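Type IV pilus assembly protein PilF (Thermus thermophilus HB8, PDB 5OIU) probably hydrolyses ATP, as a hexameric AAA+ motor protein, to power the assembly of type IV pili. Local coordinates at residues 10-13 / 14-18; 182-185 / 186-189. One frame throughout, in Å; residues are numbered along the deposited sequence.

Contact 1: residues 10-13 / 14-18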
loop_
_atom_site.group_PDB
_atom_site.type_symbol
_atom_site.label_atom_id
_atom_site.label_comp_id
_atom_site.label_asym_id
_atom_site.label_seq_id
_atom_site.Cartn_x
_atom_site.Cartn_y
_atom_site.Cartn_z
ATOM N N LYS C 10 -15.748 -7.935 49.320
ATOM C CA LYS C 10 -16.654 -7.270 50.244
ATOM C C LYS C 10 -16.305 -5.798 50.378
ATOM O O LYS C 10 -17.193 -4.959 50.588
ATOM C CB LYS C 10 -16.601 -7.979 51.601
ATOM C CG LYS C 10 -17.315 -7.263 52.731
ATOM C CD LYS C 10 -17.338 -8.101 54.003
ATOM C CE LYS C 10 -18.057 -7.371 55.126
ATOM N NZ LYS C 10 -17.122 -6.587 55.961
ATOM N N PHE C 11 -15.022 -5.464 50.238
ATOM C CA PHE C 11 -14.619 -4.067 50.302
ATOM C C PHE C 11 -15.126 -3.298 49.086
ATOM O O PHE C 11 -15.738 -2.230 49.225
ATOM C CB PHE C 11 -13.101 -3.963 50.411
ATOM C CG PHE C 11 -12.613 -2.556 50.412
ATOM C CD1 PHE C 11 -12.639 -1.813 51.581
ATOM C CD2 PHE C 11 -12.169 -1.956 49.236
ATOM C CE1 PHE C 11 -12.210 -0.501 51.595
ATOM C CE2 PHE C 11 -11.752 -0.654 49.235
ATOM C CZ PHE C 11 -11.769 0.079 50.422
ATOM N N VAL C 12 -14.863 -3.815 47.886
ATOM C CA VAL C 12 -15.317 -3.125 46.685
ATOM C C VAL C 12 -16.811 -2.857 46.789
ATOM O O VAL C 12 -17.269 -1.718 46.636
ATOM C CB VAL C 12 -14.959 -3.932 45.419
ATOM C CG1 VAL C 12 -15.477 -3.243 44.165
ATOM C CG2 VAL C 12 -13.467 -4.098 45.311
ATOM N N LYS C 13 -17.586 -3.892 47.127
ATOM C CA LYS C 13 -19.035 -3.738 47.192
ATOM C C LYS C 13 -19.441 -2.701 48.228
ATOM O O LYS C 13 -20.486 -2.061 48.085
ATOM C CB LYS C 13 -19.698 -5.085 47.473
ATOM C CG LYS C 13 -19.774 -5.987 46.229
ATOM C CD LYS C 13 -20.528 -7.297 46.477
ATOM C CE LYS C 13 -20.536 -8.179 45.216
ATOM N NZ LYS C 13 -21.152 -9.531 45.438
ATOM N N GLN C 14 -18.617 -2.488 49.250
ATOM C CA GLN C 14 -18.947 -1.484 50.254
ATOM C C GLN C 14 -18.657 -0.074 49.760
ATOM O O GLN C 14 -19.460 0.840 49.988
ATOM C CB GLN C 14 -18.177 -1.755 51.549
ATOM C CG GLN C 14 -18.652 -0.952 52.765
ATOM C CD GLN C 14 -17.990 -1.406 54.073
ATOM O OE1 GLN C 14 -16.905 -1.998 54.066
ATOM N NE2 GLN C 14 -18.646 -1.129 55.199
ATOM N N VAL C 15 -17.519 0.137 49.097
ATOM C CA VAL C 15 -17.212 1.497 48.675
ATOM C C VAL C 15 -18.162 1.901 47.565
ATOM O O VAL C 15 -18.597 3.060 47.500
ATOM C CB VAL C 15 -15.716 1.655 48.279
ATOM C CG1 VAL C 15 -15.381 0.997 46.979
ATOM C CG2 VAL C 15 -15.330 3.126 48.202
ATOM N N ILE C 16 -18.570 0.948 46.729
ATOM C CA ILE C 16 -19.563 1.257 45.709
ATOM C C ILE C 16 -20.918 1.547 46.356
ATOM O O ILE C 16 -21.574 2.541 46.017
ATOM C CB ILE C 16 -19.636 0.132 44.656
ATOM C CG1 ILE C 16 -18.227 -0.185 44.136
ATOM C CG2 ILE C 16 -20.593 0.522 43.494
ATOM C CD1 ILE C 16 -18.173 -0.976 42.832
ATOM N N ARG C 17 -21.317 0.742 47.307
ATOM C CA ARG C 17 -22.529 1.040 48.015
ATOM C C ARG C 17 -22.449 2.422 48.604
ATOM O O ARG C 17 -23.337 3.185 48.438
ATOM C CB ARG C 17 -22.844 0.000 49.076
ATOM C CG ARG C 17 -24.173 0.232 49.760
ATOM C CD ARG C 17 -24.579 -0.876 50.689
ATOM N NE ARG C 17 -23.631 -1.025 51.786
ATOM C CZ ARG C 17 -22.769 -2.031 51.953
ATOM N NH1 ARG C 17 -22.692 -3.033 51.097
ATOM N NH2 ARG C 17 -21.972 -2.020 52.999
ATOM N N GLU C 18 -21.366 2.743 49.275
ATOM C CA GLU C 18 -21.245 4.040 49.934
ATOM C C GLU C 18 -21.205 5.194 48.931
ATOM O O GLU C 18 -21.896 6.209 49.115
ATOM C CB GLU C 18 -20.005 4.071 50.829
ATOM C CG GLU C 18 -20.246 3.606 52.257
ATOM C CD GLU C 18 -21.250 4.454 53.005
ATOM O OE1 GLU C 18 -21.562 5.578 52.531
ATOM O OE2 GLU C 18 -21.719 3.999 54.084
#
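V12 and I16, one helical turn apart, lie side by side and point the same way, a plain case of an i to i+4 apolar pair on the buried face of a helix. The touch is made by methyls: CG1 of V12 meets CD1 of I16 at 3.8 Å. In V12, CG1 stands opposite the backbone N (chi1 178°), a torsion that tilts it along the helix toward the next turn, where the CG1 to CD1 arm of I16 runs past it. That arm also lies against the backbone, with CG1 of I16 3.1 Å from O of V12. The same carbonyl accepts the amide of I16, N to O 3.0 Å, in a nearly straight bond. V15 N binds F11 O in the same end-on way at 3.0 Å, whereas R17 N reaches K13 O from above the carbonyl plane. V15 places CG1 between its own N and carbonyl carbon (chi1 72°), which turns this methyl back to within 3.3 Å of O of V12. Cut back to an alanine here, I16 is likely to leave a gap beside CG1 of V12 and to lose the contact with M67. Around helix 6-22, V12 packs on V63, V64 and M67 of helix 57-67, F11 and V15 meet V38 of strand 36-42, and I16 reaches Y85 of strand 79-87, setting the helix against the six-stranded antiparallel sheet.

Contact 2: residues 182-185 / 186-189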
loop_
_atom_site.group_PDB
_atom_site.type_symbol
_atom_site.label_atom_id
_atom_site.label_comp_id
_atom_site.label_asym_id
_atom_site.label_seq_id
_atom_site.Cartn_x
_atom_site.Cartn_y
_atom_site.Cartn_z
ATOM N N TYR C 182 -30.399 -2.091 27.470
ATOM C CA TYR C 182 -31.798 -1.739 27.547
ATOM C C TYR C 182 -32.671 -2.882 27.039
ATOM O O TYR C 182 -32.223 -3.759 26.293
ATOM C CB TYR C 182 -32.065 -0.470 26.734
ATOM C CG TYR C 182 -31.097 0.670 27.012
ATOM C CD1 TYR C 182 -29.840 0.714 26.407
ATOM C CD2 TYR C 182 -31.450 1.717 27.867
ATOM C CE1 TYR C 182 -28.951 1.766 26.661
ATOM C CE2 TYR C 182 -30.569 2.779 28.127
ATOM C CZ TYR C 182 -29.324 2.798 27.527
ATOM O OH TYR C 182 -28.453 3.850 27.788
ATOM N N GLU C 183 -33.936 -2.864 27.476
ATOM C CA GLU C 183 -35.005 -3.730 26.975
ATOM C C GLU C 183 -36.010 -2.854 26.240
ATOM O O GLU C 183 -36.653 -1.996 26.854
ATOM C CB GLU C 183 -35.697 -4.470 28.114
ATOM C CG GLU C 183 -34.755 -5.101 29.103
ATOM C CD GLU C 183 -34.499 -6.559 28.783
ATOM O OE1 GLU C 183 -34.815 -7.416 29.645
ATOM O OE2 GLU C 183 -34.003 -6.841 27.665
ATOM N N ILE C 184 -36.137 -3.062 24.939
ATOM C CA ILE C 184 -37.175 -2.427 24.128
ATOM C C ILE C 184 -38.285 -3.450 23.897
ATOM O O ILE C 184 -37.988 -4.592 23.506
ATOM C CB ILE C 184 -36.630 -1.909 22.777
ATOM C CG1 ILE C 184 -35.689 -0.708 22.948
ATOM C CG2 ILE C 184 -37.774 -1.499 21.853
ATOM C CD1 ILE C 184 -35.609 0.222 21.695
ATOM N N PRO C 185 -39.551 -3.086 24.110
ATOM C CA PRO C 185 -40.651 -3.982 23.748
ATOM C C PRO C 185 -40.597 -4.360 22.278
ATOM O O PRO C 185 -40.335 -3.521 21.412
ATOM C CB PRO C 185 -41.889 -3.139 24.045
ATOM C CG PRO C 185 -41.415 -1.726 23.817
ATOM C CD PRO C 185 -40.045 -1.737 24.441
ATOM N N GLY C 186 -40.845 -5.636 21.995
ATOM C CA GLY C 186 -41.031 -6.039 20.616
ATOM C C GLY C 186 -39.812 -5.993 19.716
ATOM O O GLY C 186 -39.966 -5.885 18.499
ATOM N N ILE C 187 -38.607 -6.044 20.263
ATOM C CA ILE C 187 -37.443 -6.459 19.492
ATOM C C ILE C 187 -36.893 -7.713 20.168
ATOM O O ILE C 187 -37.101 -7.933 21.366
ATOM C CB ILE C 187 -36.346 -5.370 19.372
ATOM C CG1 ILE C 187 -35.695 -5.114 20.729
ATOM C CG2 ILE C 187 -36.896 -4.085 18.796
ATOM C CD1 ILE C 187 -34.519 -4.186 20.655
ATOM N N ASN C 188 -36.214 -8.550 19.391
ATOM C CA ASN C 188 -35.600 -9.767 19.903
ATOM C C ASN C 188 -34.133 -9.498 20.186
ATOM O O ASN C 188 -33.397 -9.045 19.302
ATOM C CB ASN C 188 -35.736 -10.922 18.907
ATOM C CG ASN C 188 -37.146 -11.100 18.414
ATOM O OD1 ASN C 188 -37.445 -10.879 17.230
ATOM N ND2 ASN C 188 -38.029 -11.489 19.315
ATOM N N GLN C 189 -33.700 -9.787 21.402
ATOM C CA GLN C 189 -32.336 -9.473 21.783
ATOM C C GLN C 189 -31.596 -10.725 22.225
ATOM O O GLN C 189 -32.157 -11.595 22.906
ATOM C CB GLN C 189 -32.312 -8.412 22.875
ATOM C CG GLN C 189 -32.971 -7.116 22.453
ATOM C CD GLN C 189 -32.996 -6.087 23.571
ATOM O OE1 GLN C 189 -33.961 -6.009 24.327
ATOM N NE2 GLN C 189 -31.937 -5.286 23.671
#
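NE2 of Q189 is gripped twice: it donates to O of Y182 across the loop at 3.0 Å, and it is also hydrogen-bonded to OE2 of E177 on the adjoining strand. The bond to Y182 is fairly straight, 156° at the hydrogen, with the carbonyl oxygen close to the amide plane. Together the two partners should fix which way round the amide sits, with OE1 on the side of E183. There OE2 of E183 comes within 3.4 Å of OE1 of Q189, two acceptors with no bond between them. Nearer the bend, the side chains of I184 and I187 cross, CD1 of I187 meeting CB of I184 at 3.8 Å, and both rest on F160 of helix 155-166. CG1 of I187 sits between its own N and carbonyl carbon (chi1 68°), a rotation that swings the arm back over I184. E183 packs on V102 of a neighbouring subunit, with which Q189 makes backbone hydrogen bonds, and the side chain of Y182 lies about 4 Å from the bound ATP. Residues I184 to I187 form a type II beta turn, with positive-phi G186 at its third position, leading into strand 188-191, outermost within this chain in the P-loop NTPase sheet.

In the fold
Contact 1 comes first along the chain, on helix 6-22, and contact 2 follows much later, in the loop and strand that come after strand 173-177. Their centres are 32 Å apart, with about 18 Å between nearest atoms, and they share no sheet. The 10-18 segment belongs with the six-stranded antiparallel sheet, whose strands 36-42, 45-52 and 79-87 meet the helix, while residues 182-189 border the mixed sheet that carries the P-loop, with the side chain of Y182 near the bound ATP. Contact 1 meets no other subunit; contact 2 joins the nucleotide-binding part of one subunit to the antiparallel-sheet part of the next, a junction through which the motor's subunits are probably coupled.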